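Local coordinates for protein chloride intracellular channel exc-4 (Caenorhabditis elegans, PDB 2YV9) that may insert into membranes to form chloride channels, and is required to control lumen size as the excretory canal grows, at residues F39-W44 with I235-A240; F43-Y48 with Y191-M196; E114-A119 with Y182-S187. All coordinates share one frame; numbering follows the deposited sequence.

Interaction 1: F39-W44 with I235-A240; sequences FCQEFW and IESCPA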
loop_
_atom_site.group_PDB
_atom_site.type_symbol
_atom_site.label_atom_id
_atom_site.label_comp_id
_atom_site.label_asym_id
_atom_site.label_seq_id
_atom_site.Cartn_x
_atom_site.Cartn_y
_atom_site.Cartn_z
ATOM N N PHE A 39 -7.429 -4.093 -2.894
ATOM C CA PHE A 39 -6.113 -3.817 -3.540
ATOM C C PHE A 39 -5.525 -5.109 -4.102
ATOM O O PHE A 39 -4.929 -5.112 -5.153
ATOM C CB PHE A 39 -5.223 -3.092 -2.563
ATOM C CG PHE A 39 -5.861 -1.863 -2.070
ATOM C CD1 PHE A 39 -6.032 -0.785 -2.926
ATOM C CD2 PHE A 39 -6.469 -1.822 -0.845
ATOM C CE1 PHE A 39 -6.687 0.381 -2.484
ATOM C CE2 PHE A 39 -7.143 -0.667 -0.439
ATOM C CZ PHE A 39 -7.227 0.422 -1.254
ATOM N N CYS A 40 -5.743 -6.224 -3.400
ATOM C CA CYS A 40 -5.303 -7.516 -3.933
ATOM C C CYS A 40 -6.032 -7.843 -5.252
ATOM O O CYS A 40 -5.440 -8.332 -6.222
ATOM C CB CYS A 40 -5.591 -8.612 -2.950
ATOM S SG CYS A 40 -4.448 -8.553 -1.463
ATOM N N GLN A 41 -7.338 -7.626 -5.250
ATOM C CA GLN A 41 -8.090 -7.915 -6.500
ATOM C C GLN A 41 -7.690 -6.964 -7.649
ATOM O O GLN A 41 -7.594 -7.366 -8.796
ATOM C CB GLN A 41 -9.577 -7.891 -6.371
ATOM C CG GLN A 41 -10.161 -8.629 -7.546
ATOM C CD GLN A 41 -11.684 -8.873 -7.558
ATOM O OE1 GLN A 41 -12.435 -8.485 -6.649
ATOM N NE2 GLN A 41 -12.150 -9.512 -8.643
ATOM N N GLU A 42 -7.471 -5.697 -7.347
ATOM C CA GLU A 42 -7.009 -4.731 -8.359
ATOM C C GLU A 42 -5.731 -5.274 -9.046
ATOM O O GLU A 42 -5.680 -5.368 -10.266
ATOM C CB GLU A 42 -6.683 -3.407 -7.681
ATOM C CG GLU A 42 -6.121 -2.327 -8.596
ATOM C CD GLU A 42 -5.931 -0.976 -7.930
ATOM O OE1 GLU A 42 -6.122 -0.850 -6.694
ATOM O OE2 GLU A 42 -5.532 -0.037 -8.651
ATOM N N PHE A 43 -4.681 -5.586 -8.286
ATOM C CA PHE A 43 -3.441 -6.020 -8.904
ATOM C C PHE A 43 -3.547 -7.391 -9.540
ATOM O O PHE A 43 -2.898 -7.662 -10.577
ATOM C CB PHE A 43 -2.243 -5.932 -7.972
ATOM C CG PHE A 43 -1.969 -4.547 -7.534
ATOM C CD1 PHE A 43 -1.808 -3.542 -8.468
ATOM C CD2 PHE A 43 -1.915 -4.210 -6.206
ATOM C CE1 PHE A 43 -1.589 -2.245 -8.071
ATOM C CE2 PHE A 43 -1.675 -2.903 -5.823
ATOM C CZ PHE A 43 -1.529 -1.934 -6.729
ATOM N N TRP A 44 -4.351 -8.266 -8.950
ATOM C CA TRP A 44 -4.546 -9.590 -9.552
ATOM C C TRP A 44 -5.196 -9.403 -10.910
ATOM O O TRP A 44 -4.706 -9.975 -11.916
ATOM C CB TRP A 44 -5.363 -10.483 -8.646
ATOM C CG TRP A 44 -5.463 -11.954 -9.024
ATOM C CD1 TRP A 44 -5.146 -12.574 -10.216
ATOM C CD2 TRP A 44 -5.982 -12.965 -8.168
ATOM N NE1 TRP A 44 -5.402 -13.940 -10.108
ATOM C CE2 TRP A 44 -5.904 -14.193 -8.848
ATOM C CE3 TRP A 44 -6.447 -12.953 -6.839
ATOM C CZ2 TRP A 44 -6.362 -15.375 -8.287
ATOM C CZ3 TRP A 44 -6.858 -14.136 -6.262
ATOM C CH2 TRP A 44 -6.827 -15.339 -6.991
ATOM N N ILE A 235 -13.232 -12.619 -12.969
ATOM C CA ILE A 235 -13.787 -13.860 -12.482
ATOM C C ILE A 235 -12.736 -14.614 -11.684
ATOM O O ILE A 235 -13.026 -15.095 -10.554
ATOM C CB ILE A 235 -14.315 -14.727 -13.619
ATOM C CG1 ILE A 235 -15.459 -14.022 -14.359
ATOM C CG2 ILE A 235 -14.790 -16.086 -13.089
ATOM C CD1 ILE A 235 -15.770 -14.693 -15.730
ATOM N N GLU A 236 -11.535 -14.718 -12.233
ATOM C CA GLU A 236 -10.495 -15.557 -11.597
ATOM C C GLU A 236 -10.046 -14.998 -10.244
ATOM O O GLU A 236 -9.641 -15.750 -9.352
ATOM C CB GLU A 236 -9.301 -15.743 -12.536
ATOM C CG GLU A 236 -9.636 -16.655 -13.736
ATOM C CD GLU A 236 -10.292 -17.957 -13.331
ATOM O OE1 GLU A 236 -9.672 -18.692 -12.537
ATOM O OE2 GLU A 236 -11.431 -18.233 -13.786
ATOM N N SER A 237 -10.143 -13.685 -10.081
ATOM C CA SER A 237 -9.652 -13.007 -8.873
ATOM C C SER A 237 -10.762 -12.671 -7.896
ATOM O O SER A 237 -10.517 -11.984 -6.913
ATOM C CB SER A 237 -8.944 -11.723 -9.273
ATOM O OG SER A 237 -9.849 -10.864 -9.994
ATOM N N CYS A 238 -11.979 -13.114 -8.164
ATOM C CA CYS A 238 -13.143 -12.655 -7.396
ATOM C C CYS A 238 -13.388 -13.580 -6.206
ATOM O O CYS A 238 -13.518 -14.814 -6.377
ATOM C CB CYS A 238 -14.397 -12.613 -8.285
ATOM S SG CYS A 238 -15.856 -11.963 -7.425
ATOM N N PRO A 239 -13.448 -12.995 -4.989
ATOM C CA PRO A 239 -13.658 -13.873 -3.847
ATOM C C PRO A 239 -15.058 -14.388 -3.798
ATOM O O PRO A 239 -15.936 -13.775 -4.360
ATOM C CB PRO A 239 -13.413 -12.959 -2.657
ATOM C CG PRO A 239 -13.750 -11.646 -3.131
ATOM C CD PRO A 239 -13.288 -11.616 -4.571
ATOM N N ALA A 240 -15.273 -15.491 -3.057
ATOM C CA ALA A 240 -16.629 -16.000 -2.836
ATOM C C ALA A 240 -17.495 -15.029 -2.014
ATOM O O ALA A 240 -16.985 -14.214 -1.195
ATOM C CB ALA A 240 -16.565 -17.406 -2.098
#

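Interaction 2: F43-Y48 with Y191-M196; sequences FWMELY and YDCELM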
loop_
_atom_site.group_PDB
_atom_site.type_symbol
_atom_site.label_atom_id
_atom_site.label_comp_id
_atom_site.label_asym_id
_atom_site.label_seq_id
_atom_site.Cartn_x
_atom_site.Cartn_y
_atom_site.Cartn_z
ATOM N N PHE A 43 -4.681 -5.586 -8.286
ATOM C CA PHE A 43 -3.441 -6.020 -8.904
ATOM C C PHE A 43 -3.547 -7.391 -9.540
ATOM O O PHE A 43 -2.898 -7.662 -10.577
ATOM C CB PHE A 43 -2.243 -5.932 -7.972
ATOM C CG PHE A 43 -1.969 -4.547 -7.534
ATOM C CD1 PHE A 43 -1.808 -3.542 -8.468
ATOM C CD2 PHE A 43 -1.915 -4.210 -6.206
ATOM C CE1 PHE A 43 -1.589 -2.245 -8.071
ATOM C CE2 PHE A 43 -1.675 -2.903 -5.823
ATOM C CZ PHE A 43 -1.529 -1.934 -6.729
ATOM N N TRP A 44 -4.351 -8.266 -8.950
ATOM C CA TRP A 44 -4.546 -9.590 -9.552
ATOM C C TRP A 44 -5.196 -9.403 -10.910
ATOM O O TRP A 44 -4.706 -9.975 -11.916
ATOM C CB TRP A 44 -5.363 -10.483 -8.646
ATOM C CG TRP A 44 -5.463 -11.954 -9.024
ATOM C CD1 TRP A 44 -5.146 -12.574 -10.216
ATOM C CD2 TRP A 44 -5.982 -12.965 -8.168
ATOM N NE1 TRP A 44 -5.402 -13.940 -10.108
ATOM C CE2 TRP A 44 -5.904 -14.193 -8.848
ATOM C CE3 TRP A 44 -6.447 -12.953 -6.839
ATOM C CZ2 TRP A 44 -6.362 -15.375 -8.287
ATOM C CZ3 TRP A 44 -6.858 -14.136 -6.262
ATOM C CH2 TRP A 44 -6.827 -15.339 -6.991
ATOM N N MET A 45 -6.226 -8.537 -10.997
ATOM C CA MET A 45 -6.795 -8.309 -12.329
ATOM C C MET A 45 -5.762 -7.798 -13.336
ATOM O O MET A 45 -5.708 -8.246 -14.512
ATOM C CB MET A 45 -7.943 -7.305 -12.265
ATOM C CG MET A 45 -9.169 -7.844 -11.544
ATOM S SD MET A 45 -10.640 -6.843 -11.456
ATOM C CE MET A 45 -10.949 -6.553 -13.178
ATOM N N GLU A 46 -4.921 -6.876 -12.907
ATOM C CA GLU A 46 -3.870 -6.359 -13.800
ATOM C C GLU A 46 -2.883 -7.478 -14.208
ATOM O O GLU A 46 -2.499 -7.632 -15.393
ATOM C CB GLU A 46 -3.175 -5.192 -13.133
ATOM C CG GLU A 46 -4.073 -3.949 -12.977
ATOM C CD GLU A 46 -3.447 -2.832 -12.166
ATOM O OE1 GLU A 46 -2.273 -2.977 -11.737
ATOM O OE2 GLU A 46 -4.128 -1.820 -11.984
ATOM N N LEU A 47 -2.403 -8.226 -13.233
ATOM C CA LEU A 47 -1.543 -9.378 -13.551
ATOM C C LEU A 47 -2.209 -10.375 -14.506
ATOM O O LEU A 47 -1.533 -10.904 -15.404
ATOM C CB LEU A 47 -1.080 -10.077 -12.283
ATOM C CG LEU A 47 -0.062 -9.185 -11.539
ATOM C CD1 LEU A 47 0.228 -9.770 -10.118
ATOM C CD2 LEU A 47 1.235 -9.000 -12.228
ATOM N N TYR A 48 -3.496 -10.619 -14.339
ATOM C CA TYR A 48 -4.229 -11.548 -15.212
ATOM C C TYR A 48 -4.238 -11.014 -16.643
ATOM O O TYR A 48 -4.059 -11.772 -17.600
ATOM C CB TYR A 48 -5.676 -11.813 -14.737
ATOM C CG TYR A 48 -6.214 -13.094 -15.319
ATOM C CD1 TYR A 48 -6.172 -14.290 -14.594
ATOM C CD2 TYR A 48 -6.736 -13.127 -16.600
ATOM C CE1 TYR A 48 -6.622 -15.466 -15.144
ATOM C CE2 TYR A 48 -7.199 -14.307 -17.157
ATOM C CZ TYR A 48 -7.141 -15.473 -16.435
ATOM O OH TYR A 48 -7.628 -16.667 -16.992
ATOM N N TYR A 191 -8.703 1.424 -13.894
ATOM C CA TYR A 191 -9.947 1.897 -13.321
ATOM C C TYR A 191 -11.008 0.802 -13.219
ATOM O O TYR A 191 -11.760 0.772 -12.258
ATOM C CB TYR A 191 -10.451 3.102 -14.043
ATOM C CG TYR A 191 -9.472 4.255 -13.941
ATOM C CD1 TYR A 191 -9.133 4.795 -12.730
ATOM C CD2 TYR A 191 -8.931 4.831 -15.096
ATOM C CE1 TYR A 191 -8.266 5.865 -12.627
ATOM C CE2 TYR A 191 -8.017 5.878 -15.006
ATOM C CZ TYR A 191 -7.717 6.425 -13.760
ATOM O OH TYR A 191 -6.855 7.497 -13.596
ATOM N N ASP A 192 -11.066 -0.115 -14.193
ATOM C CA ASP A 192 -11.926 -1.306 -14.085
ATOM C C ASP A 192 -11.478 -2.200 -12.972
ATOM O O ASP A 192 -12.311 -2.845 -12.309
ATOM C CB ASP A 192 -11.880 -2.064 -15.364
ATOM C CG ASP A 192 -12.302 -1.158 -16.541
ATOM O OD1 ASP A 192 -13.434 -0.631 -16.518
ATOM O OD2 ASP A 192 -11.459 -0.914 -17.444
ATOM N N CYS A 193 -10.162 -2.262 -12.803
ATOM C CA CYS A 193 -9.566 -3.124 -11.789
ATOM C C CYS A 193 -9.933 -2.602 -10.378
ATOM O O CYS A 193 -9.894 -3.372 -9.399
ATOM C CB CYS A 193 -8.116 -3.264 -11.977
ATOM S SG CYS A 193 -7.706 -4.108 -13.547
ATOM N N GLU A 194 -10.352 -1.326 -10.286
ATOM C CA GLU A 194 -10.809 -0.703 -9.039
ATOM C C GLU A 194 -12.342 -0.690 -8.915
ATOM O O GLU A 194 -12.914 -1.056 -7.880
ATOM C CB GLU A 194 -10.266 0.708 -8.944
ATOM C CG GLU A 194 -8.736 0.674 -8.905
ATOM C CD GLU A 194 -8.068 1.995 -9.230
ATOM O OE1 GLU A 194 -8.780 3.002 -9.454
ATOM O OE2 GLU A 194 -6.807 2.015 -9.188
ATOM N N LEU A 195 -13.016 -0.270 -9.966
ATOM C CA LEU A 195 -14.502 -0.153 -9.912
ATOM C C LEU A 195 -15.214 -1.490 -9.934
ATOM O O LEU A 195 -16.215 -1.645 -9.273
ATOM C CB LEU A 195 -14.984 0.663 -11.138
ATOM C CG LEU A 195 -16.463 1.010 -11.146
ATOM C CD1 LEU A 195 -16.856 1.737 -9.835
ATOM C CD2 LEU A 195 -16.795 1.863 -12.415
ATOM N N MET A 196 -14.780 -2.460 -10.752
ATOM C CA MET A 196 -15.596 -3.659 -10.873
ATOM C C MET A 196 -15.605 -4.408 -9.506
ATOM O O MET A 196 -16.671 -4.763 -9.009
ATOM C CB MET A 196 -15.138 -4.549 -12.028
ATOM C CG MET A 196 -15.434 -3.933 -13.385
ATOM S SD MET A 196 -14.699 -4.989 -14.703
ATOM C CE MET A 196 -15.761 -4.465 -16.096
#

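Interaction 3: E114-A119 with Y182-S187; sequences EKDPSA and YLLGNS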
loop_
_atom_site.group_PDB
_atom_site.type_symbol
_atom_site.label_atom_id
_atom_site.label_comp_id
_atom_site.label_asym_id
_atom_site.label_seq_id
_atom_site.Cartn_x
_atom_site.Cartn_y
_atom_site.Cartn_z
ATOM N N GLU A 114 -4.238 4.220 -17.873
ATOM C CA GLU A 114 -4.606 5.549 -18.368
ATOM C C GLU A 114 -4.834 6.479 -17.188
ATOM O O GLU A 114 -4.892 6.028 -16.045
ATOM C CB GLU A 114 -5.879 5.468 -19.188
ATOM C CG GLU A 114 -5.810 4.645 -20.413
ATOM C CD GLU A 114 -4.871 5.181 -21.448
ATOM O OE1 GLU A 114 -4.471 6.372 -21.363
ATOM O OE2 GLU A 114 -4.530 4.390 -22.340
ATOM N N LYS A 115 -4.868 7.781 -17.444
ATOM C CA LYS A 115 -5.212 8.772 -16.423
ATOM C C LYS A 115 -6.534 9.444 -16.765
ATOM O O LYS A 115 -6.761 9.898 -17.885
ATOM C CB LYS A 115 -4.108 9.808 -16.238
ATOM C CG LYS A 115 -2.987 9.356 -15.325
ATOM C CD LYS A 115 -3.431 9.315 -13.855
ATOM C CE LYS A 115 -2.334 8.760 -12.948
ATOM N NZ LYS A 115 -2.878 7.927 -11.834
ATOM N N ASP A 116 -7.454 9.439 -15.808
ATOM C CA ASP A 116 -8.774 9.981 -16.057
ATOM C C ASP A 116 -9.299 10.469 -14.723
ATOM O O ASP A 116 -9.639 9.647 -13.848
ATOM C CB ASP A 116 -9.682 8.944 -16.636
ATOM C CG ASP A 116 -11.056 9.489 -16.953
ATOM O OD1 ASP A 116 -11.378 10.612 -16.503
ATOM O OD2 ASP A 116 -11.814 8.779 -17.622
ATOM N N PRO A 117 -9.335 11.788 -14.532
ATOM C CA PRO A 117 -9.760 12.312 -13.230
ATOM C C PRO A 117 -11.292 12.222 -13.039
ATOM O O PRO A 117 -11.751 12.151 -11.904
ATOM C CB PRO A 117 -9.269 13.760 -13.262
ATOM C CG PRO A 117 -9.336 14.125 -14.717
ATOM C CD PRO A 117 -8.973 12.866 -15.474
ATOM N N SER A 118 -12.043 12.130 -14.125
ATOM C CA SER A 118 -13.474 11.843 -14.043
ATOM C C SER A 118 -13.669 10.499 -13.341
ATOM O O SER A 118 -14.419 10.390 -12.381
ATOM C CB SER A 118 -14.121 11.810 -15.429
ATOM O OG SER A 118 -15.376 11.135 -15.392
ATOM N N ALA A 119 -12.966 9.493 -13.830
ATOM C CA ALA A 119 -13.113 8.119 -13.323
ATOM C C ALA A 119 -12.659 8.012 -11.873
ATOM O O ALA A 119 -13.317 7.367 -11.028
ATOM C CB ALA A 119 -12.318 7.177 -14.182
ATOM N N TYR A 182 -15.751 -1.202 -21.405
ATOM C CA TYR A 182 -15.097 -0.892 -20.127
ATOM C C TYR A 182 -15.298 0.595 -19.816
ATOM O O TYR A 182 -15.949 1.298 -20.588
ATOM C CB TYR A 182 -13.617 -1.387 -20.132
ATOM C CG TYR A 182 -13.529 -2.925 -20.216
ATOM C CD1 TYR A 182 -13.631 -3.712 -19.050
ATOM C CD2 TYR A 182 -13.384 -3.579 -21.422
ATOM C CE1 TYR A 182 -13.597 -5.096 -19.102
ATOM C CE2 TYR A 182 -13.347 -4.977 -21.491
ATOM C CZ TYR A 182 -13.459 -5.737 -20.310
ATOM O OH TYR A 182 -13.412 -7.111 -20.341
ATOM N N LEU A 183 -14.798 1.089 -18.680
ATOM C CA LEU A 183 -15.120 2.405 -18.211
ATOM C C LEU A 183 -14.576 3.471 -19.142
ATOM O O LEU A 183 -15.229 4.492 -19.340
ATOM C CB LEU A 183 -14.592 2.622 -16.777
ATOM C CG LEU A 183 -15.068 3.833 -15.995
ATOM C CD1 LEU A 183 -16.565 3.831 -15.787
ATOM C CD2 LEU A 183 -14.359 3.887 -14.646
ATOM N N LEU A 184 -13.398 3.234 -19.702
ATOM C CA LEU A 184 -12.738 4.242 -20.575
ATOM C C LEU A 184 -12.717 3.946 -22.053
ATOM O O LEU A 184 -12.317 4.810 -22.856
ATOM C CB LEU A 184 -11.302 4.401 -20.135
ATOM C CG LEU A 184 -11.035 5.381 -19.005
ATOM C CD1 LEU A 184 -11.849 5.088 -17.740
ATOM C CD2 LEU A 184 -9.505 5.413 -18.772
ATOM N N GLY A 185 -13.087 2.738 -22.438
ATOM C CA GLY A 185 -12.995 2.321 -23.814
ATOM C C GLY A 185 -13.188 0.836 -23.948
ATOM O O GLY A 185 -13.865 0.210 -23.088
ATOM N N ASN A 186 -12.626 0.280 -25.022
ATOM C CA ASN A 186 -12.823 -1.123 -25.362
ATOM C C ASN A 186 -11.937 -2.093 -24.575
ATOM O O ASN A 186 -12.146 -3.311 -24.660
ATOM C CB ASN A 186 -12.552 -1.311 -26.845
ATOM C CG ASN A 186 -13.074 -2.625 -27.369
ATOM O OD1 ASN A 186 -12.321 -3.437 -27.926
ATOM N ND2 ASN A 186 -14.372 -2.848 -27.191
ATOM N N SER A 187 -10.960 -1.568 -23.838
ATOM C CA SER A 187 -9.936 -2.355 -23.176
ATOM C C SER A 187 -10.039 -2.149 -21.663
ATOM O O SER A 187 -10.338 -1.032 -21.185
ATOM C CB SER A 187 -8.542 -1.923 -23.592
ATOM O OG SER A 187 -8.198 -2.500 -24.823
#

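Interaction 1: F39-W44 with I235-A240
Ser237 sits between Gln41 and Trp44, where helix 38-52 of the thioredoxin-like N-terminal domain meets the turn that leaves helix 232-236 in the all-helical part of this GST fold. The serine uses both atoms of its side chain. CB lies over one face of the Trp44 indole as a CH-pi contact, 3.6 Å from the centroid of the five-membered ring and 24° off its normal, while OG accepts a hydrogen bond from Gln41. That bond, Gln41 NE2 to Ser237 OG, measures 3.0 Å with an angle of 152° at the hydrogen, and OG lies slightly tilted from the amide plane. The hydroxyl hydrogen-bonds to Ala233 O and Phe234 O of helix 232-236; these carbonyls share or compete for its single proton, while Gln41 donates to the oxygen. Gln41 reaches across with its chain extended and CG anti to the backbone N (chi1 -161°), which slides the amide past the backbone of Ser237 and Cys238; NE2 comes to 3.5 Å from Cys238 CA. At the far side of the amide, Gln41 OE1 meets the proline ring, 3.9 Å from Pro239 CD. The six-membered end of the indole lies by the backbone of Glu236, with Trp44 CZ2 3.5 Å from Glu236 O.

Interaction 2: F43-Y48 with Y191-M196
Asp192 OD1 is gripped by two partners, Tyr224 OH and Leu183 N, and on the same residue the backbone oxygen meets the Met45 methyl, 4.0 Å from Met45 CE to Asp192 O. This is where helix 38-52 packs on helix 190-210: the local axes approach to 9.0 Å, and the helix directions are obliquely antiparallel, at 138°. No hydrogen bond joins the two segments, so sulfur and carbon do the work. Cys193 SG points toward helix 38-52 with Met45 and Glu46 about it, 3.5 Å from Met45 CB and 3.7 Å from Glu46 CG. Met45 first runs straight and then bends at its last torsion (chi3 57°), which lays the methyl alongside the facing helix, Met45 CE being 3.9 Å from Cys193 CA. Met196 joins more loosely, its SD being 4.3 Å from Met45 CE. Beyond Cys193 the extended Glu46 sends its carboxylate to the Phe43 ring, with OE1 at the edge and in the ring plane. Glu194 OE2 lies close against Glu42 OE2, so that a proton is probably shared between those two carboxylates; Glu46 OE2 is further off, 5.4 Å from Glu194 OE2. Asp192 OD2 accepts from Thr189 N, the aspartate's half of the Ser/Thr-x-x-Asp capping box that begins this core helix in the GST fold.

Interaction 3: E114-A119 with Y182-S187
Leu184 pushes its forked end into the turn that starts helix 117-140, where it meets Glu114, Asp116 and Ala119. The snug part lies on the inner side. Leu184 CD1 rests 3.7 Å from Asp116 OD2, the two side chains passing one another, each pointing toward the other's root, and Leu183 CD2 comes in beside it to touch Ala119 CB at 3.9 Å. Ala119 CB therefore has both leucines against it, with Leu184 CD1 a little further off at 4.2 Å. Asp116 is pinned in the middle of this group. As the N-cap of the helix it turns OD1 to the backbone, taking weak capping bonds from Ser118 N and Ala119 N, the latter at 3.3 Å. Its other oxygen, OD2, makes a salt bridge with Arg178, so the carboxylate is held at both oxygens while Leu184 lies against it. The outer side is looser and open to solvent. There Leu184 CD2 meets mainly the aliphatic root of Glu114, 3.7 Å from its CB, and the glutamate chain then bends at chi2 (-65°) and carries its carboxylate away. Replacing Leu184 by an alanine here takes away both methyl branches, and would probably open a gap beside Ala119 and strip the Asp116–Arg178 ion pair of its apolar cover. Arg178 also bonds through NH1 to Leu183 O, thereby tying the loop to the same ion pair. Around the contact, helix 155-178 supplies Arg178 and Leu175, the latter packing on Leu183; helix 190-210 sets Tyr191 against Leu184, and helix 219-228 brings Tyr224 up to Leu183. The loop between helices 155-178 and 190-210 is thus folded over the first turn of helix 117-140.

In the fold
From the N terminus, helix 38-52 of the thioredoxin-like domain comes first and serves two contacts, sharing Phe43 and Trp44. Interaction 2 closes a loop from it to helix 190-210, and interaction 1 a longer one to the turn after helix 232-236; their centres lie 7 Å apart. Interaction 3, between residues 114-119 and 182-187, lies wholly within the helical part and is nested inside both loops. It abuts interaction 2, with Tyr191 OH 3.0 Å from Asp116 N, but not interaction 1, about 9 Å away at the nearest atoms. Interactions 1 and 2 thus join the two domains, and interaction 3 ties the start of helix 117-140 to the loop that leads into helix 190-210.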